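Local coordinates for uncharacterized protein (Bacteroides eggerthii DSM 20697, PDB 4ECO) that is of unknown function but, as a leucine-rich repeat solenoid, probably serves in protein binding, at residues A[185-188]-A[189-192]; A[217-220]-A[221-224]. All coordinates share one frame; numbering follows the deposited sequence.

Interaction 1: residues A[185-188]-A[189-192]. With NA (sodium ion), chain C.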
loop_
_atom_site.group_PDB
_atom_site.type_symbol
_atom_site.label_atom_id
_atom_site.label_comp_id
_atom_site.label_asym_id
_atom_site.label_seq_id
_atom_site.Cartn_x
_atom_site.Cartn_y
_atom_site.Cartn_z
ATOM N N ASP A 185 -5.941 -5.580 15.339
ATOM C CA ASP A 185 -6.456 -6.960 15.436
ATOM C C ASP A 185 -7.867 -7.023 16.084
ATOM O O ASP A 185 -8.542 -8.051 15.984
ATOM C CB ASP A 185 -5.475 -7.879 16.174
ATOM C CG ASP A 185 -4.287 -8.249 15.293
ATOM O OD1 ASP A 185 -3.389 -7.385 15.105
ATOM O OD2 ASP A 185 -4.289 -9.375 14.727
ATOM N N THR A 186 -8.328 -5.900 16.652
ATOM C CA THR A 186 -9.665 -5.713 17.198
ATOM C C THR A 186 -10.672 -5.690 16.038
ATOM O O THR A 186 -11.783 -6.217 16.167
ATOM C CB THR A 186 -9.722 -4.403 18.004
ATOM O OG1 THR A 186 -8.483 -4.163 18.689
ATOM C CG2 THR A 186 -10.913 -4.347 18.945
ATOM N N GLN A 187 -10.277 -5.058 14.903
ATOM C CA GLN A 187 -11.109 -4.946 13.709
ATOM C C GLN A 187 -11.138 -6.258 12.924
ATOM O O GLN A 187 -12.132 -6.503 12.236
ATOM C CB GLN A 187 -10.630 -3.812 12.795
ATOM C CG GLN A 187 -10.747 -2.422 13.391
ATOM C CD GLN A 187 -9.984 -1.429 12.544
ATOM O OE1 GLN A 187 -8.745 -1.321 12.607
ATOM N NE2 GLN A 187 -10.707 -0.695 11.711
ATOM N N ILE A 188 -10.061 -7.081 12.986
ATOM C CA ILE A 188 -10.026 -8.357 12.258
ATOM C C ILE A 188 -10.993 -9.323 12.925
ATOM O O ILE A 188 -10.792 -9.700 14.077
ATOM C CB ILE A 188 -8.614 -8.966 12.111
ATOM C CG1 ILE A 188 -7.664 -7.958 11.446
ATOM C CG2 ILE A 188 -8.701 -10.264 11.295
ATOM C CD1 ILE A 188 -6.196 -8.308 11.513
ATOM N N GLY A 189 -12.050 -9.674 12.204
ATOM C CA GLY A 189 -13.110 -10.552 12.692
ATOM C C GLY A 189 -14.268 -9.814 13.342
ATOM O O GLY A 189 -15.205 -10.436 13.867
ATOM N N GLN A 190 -14.181 -8.475 13.351
ATOM C CA GLN A 190 -15.186 -7.557 13.882
ATOM C C GLN A 190 -16.272 -7.452 12.842
ATOM O O GLN A 190 -16.029 -7.008 11.712
ATOM C CB GLN A 190 -14.546 -6.195 14.210
ATOM C CG GLN A 190 -15.461 -5.151 14.824
ATOM C CD GLN A 190 -14.717 -3.859 14.973
ATOM O OE1 GLN A 190 -14.758 -2.987 14.097
ATOM N NE2 GLN A 190 -13.950 -3.752 16.050
ATOM N N LEU A 191 -17.443 -7.937 13.213
ATOM C CA LEU A 191 -18.603 -7.988 12.346
ATOM C C LEU A 191 -19.280 -6.622 12.203
ATOM O O LEU A 191 -19.318 -5.846 13.167
ATOM C CB LEU A 191 -19.614 -9.023 12.883
ATOM C CG LEU A 191 -19.084 -10.462 13.097
ATOM C CD1 LEU A 191 -20.158 -11.348 13.686
ATOM C CD2 LEU A 191 -18.550 -11.089 11.791
ATOM N N SER A 192 -19.809 -6.339 10.986
ATOM C CA SER A 192 -20.565 -5.122 10.637
ATOM C C SER A 192 -22.047 -5.466 10.462
ATOM O O SER A 192 -22.906 -4.582 10.336
ATOM C CB SER A 192 -20.018 -4.496 9.357
ATOM O OG SER A 192 -20.398 -5.257 8.217
HETATM NA NA NA C . -23.066 -2.722 8.740
HETATM O O HOH W 1 -13.759 -0.942 12.404
#
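Gln187 and Gln190 are the two ends of a type II beta turn, closed by the bond from Gln190 N to Gln187 O (3.1 Å). Gly189 takes the third position with a positive phi of 92°, a conformation glycine adopts readily, as is usual in type II turns. The turn is also held from outside, since Asn258 accepts from Gly189 N through OD1 and donates through ND2 to Gln187 O, which therefore takes two bonds.

The extended side chain of Gln190 runs back past Gln187 towards Thr186 O. With CG anti to the backbone N (chi1 -178°), its NE2 comes to 3.3 Å from Thr186 O. Its amide plane is turned 45° from that of Gln187. The two amides are joined through one water, which accepts from Gln187 NE2 at 3.1 Å and donates to Gln190 OE1 at 2.8 Å. Each amide has a further partner: Gln190 OE1 also accepts from Lys118 NZ, and Gln187 OE1 from Lys184 N.

Two residues on, Ser192 O binds the sodium ion at 2.5 Å, and Glu117 supplies another ligand. The turn is thus held by its own backbone bond and by Asn258, while a water links the neutral glutamine amides at the surface; the lysine at Gln190 OE1 would probably polarise that amide, and the ion is met by a backbone carbonyl.

Interaction 2: residues A[217-220]-A[221-224]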
loop_
_atom_site.group_PDB
_atom_site.type_symbol
_atom_site.label_atom_id
_atom_site.label_comp_id
_atom_site.label_asym_id
_atom_site.label_seq_id
_atom_site.Cartn_x
_atom_site.Cartn_y
_atom_site.Cartn_z
ATOM N N PRO A 217 -20.803 -13.156 9.651
ATOM C CA PRO A 217 -20.447 -14.370 10.403
ATOM C C PRO A 217 -20.770 -15.675 9.680
ATOM O O PRO A 217 -20.623 -16.747 10.290
ATOM C CB PRO A 217 -21.304 -14.253 11.659
ATOM C CG PRO A 217 -22.491 -13.469 11.243
ATOM C CD PRO A 217 -22.138 -12.655 10.045
ATOM N N PHE A 218 -21.208 -15.604 8.401
ATOM C CA PHE A 218 -21.600 -16.819 7.683
ATOM C C PHE A 218 -20.401 -17.738 7.399
ATOM O O PHE A 218 -19.248 -17.312 7.453
ATOM C CB PHE A 218 -22.354 -16.513 6.369
ATOM C CG PHE A 218 -21.826 -15.405 5.483
ATOM C CD1 PHE A 218 -20.460 -15.286 5.220
ATOM C CD2 PHE A 218 -22.700 -14.551 4.818
ATOM C CE1 PHE A 218 -19.980 -14.299 4.355
ATOM C CE2 PHE A 218 -22.210 -13.558 3.961
ATOM C CZ PHE A 218 -20.851 -13.443 3.728
ATOM N N VAL A 219 -20.709 -19.012 7.137
ATOM C CA VAL A 219 -19.754 -20.065 6.788
ATOM C C VAL A 219 -19.757 -20.201 5.259
ATOM O O VAL A 219 -20.760 -19.874 4.621
ATOM C CB VAL A 219 -20.038 -21.410 7.524
ATOM C CG1 VAL A 219 -19.749 -21.287 9.015
ATOM C CG2 VAL A 219 -21.466 -21.896 7.291
ATOM N N ALA A 220 -18.639 -20.663 4.682
ATOM C CA ALA A 220 -18.409 -20.782 3.233
ATOM C C ALA A 220 -19.541 -21.500 2.476
ATOM O O ALA A 220 -19.955 -21.017 1.419
ATOM C CB ALA A 220 -17.112 -21.504 2.981
ATOM N N GLU A 221 -20.064 -22.608 3.037
ATOM C CA GLU A 221 -21.110 -23.438 2.422
ATOM C C GLU A 221 -22.496 -22.744 2.401
ATOM O O GLU A 221 -23.403 -23.235 1.729
ATOM C CB GLU A 221 -21.218 -24.824 3.112
ATOM C CG GLU A 221 -21.457 -24.823 4.621
ATOM C CD GLU A 221 -20.250 -24.719 5.543
ATOM O OE1 GLU A 221 -19.152 -24.341 5.073
ATOM O OE2 GLU A 221 -20.416 -24.992 6.755
ATOM N N ASN A 222 -22.654 -21.607 3.103
ATOM C CA ASN A 222 -23.937 -20.904 3.148
ATOM C C ASN A 222 -23.908 -19.636 2.287
ATOM O O ASN A 222 -24.846 -18.834 2.339
ATOM C CB ASN A 222 -24.325 -20.596 4.583
ATOM C CG ASN A 222 -24.826 -21.818 5.316
ATOM O OD1 ASN A 222 -25.206 -22.840 4.717
ATOM N ND2 ASN A 222 -24.876 -21.722 6.636
ATOM N N ILE A 223 -22.862 -19.502 1.439
ATOM C CA ILE A 223 -22.723 -18.382 0.506
ATOM C C ILE A 223 -23.095 -18.877 -0.883
ATOM O O ILE A 223 -22.239 -19.419 -1.595
ATOM C CB ILE A 223 -21.314 -17.708 0.512
ATOM C CG1 ILE A 223 -20.873 -17.296 1.933
ATOM C CG2 ILE A 223 -21.281 -16.517 -0.457
ATOM C CD1 ILE A 223 -19.451 -16.872 2.033
ATOM N N CYS A 224 -24.390 -18.731 -1.238
ATOM C CA CYS A 224 -24.978 -19.002 -2.549
ATOM C C CYS A 224 -24.791 -20.468 -3.040
ATOM O O CYS A 224 -24.621 -20.715 -4.247
ATOM C CB CYS A 224 -24.434 -18.013 -3.575
ATOM S SG CYS A 224 -24.703 -16.284 -3.128
HETATM O O HOH W 2 -23.672 -19.581 7.888
#
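Phe218 and Ile223 form the tightly packed side of this short turn. Ile223 CG1 stands over one face of the ring, 3.9 Å from its centroid and 13° off the normal, a CH-pi contact, while CD1 reaches 3.5 Å to Phe218 CE1. The ring is brought there by chi1 of 43°, which tucks CG in between N and C of its own backbone. Met213 of strand 210-214 touches both side chains, and Val198 and Cys259 also pack on the ring. An alanine at Phe218 would lose the ring face on which Ile223 rests and would probably leave a gap between this turn and strands 194-198 and 210-214.

The other side is looser and more polar. Val219 and Asn222 run alongside each other, with Val219 CG2 3.5 Å from Asn222 ND2. A water accepts from both Val219 N and Asn222 ND2, the latter at 2.8 Å, and so ties the amide to the backbone at the start of the turn. Glu221, exposed, bends at chi2 and lays its carboxylate against the same Val219 methyl.

Between the two sides, Asn222 N donates to Val219 O (3.0 Å) and Ile223 N to Ala220 O (3.3 Å). These two successive i to i+3 bonds give a 3-10-like turn, with Phe218 and Ile223 both packed on strand 210-214, consistent with the 3-10 turns that often follow the strands in leucine-rich repeats.

Interaction 1 precedes interaction 2 along the chain, and their centres lie 18 Å apart on the same side of the chain's centre. Strands 194-198 and 210-214 come between them in sequence: 185-192 leads into the first, and 217-224 leaves the second, which pairs in parallel with strands 109-111 and 253-257 of the solenoid. The two meet directly where Leu191 CD1 packs on Pro217 CB at 3.7 Å. The loop after strand 253-257 touches both: Asn258 and Pro260 meet 185-192, Cys259 and Asn261 meet 217-224. A sodium-bound surface loop is thereby joined to a partly buried turn within the repeat framework.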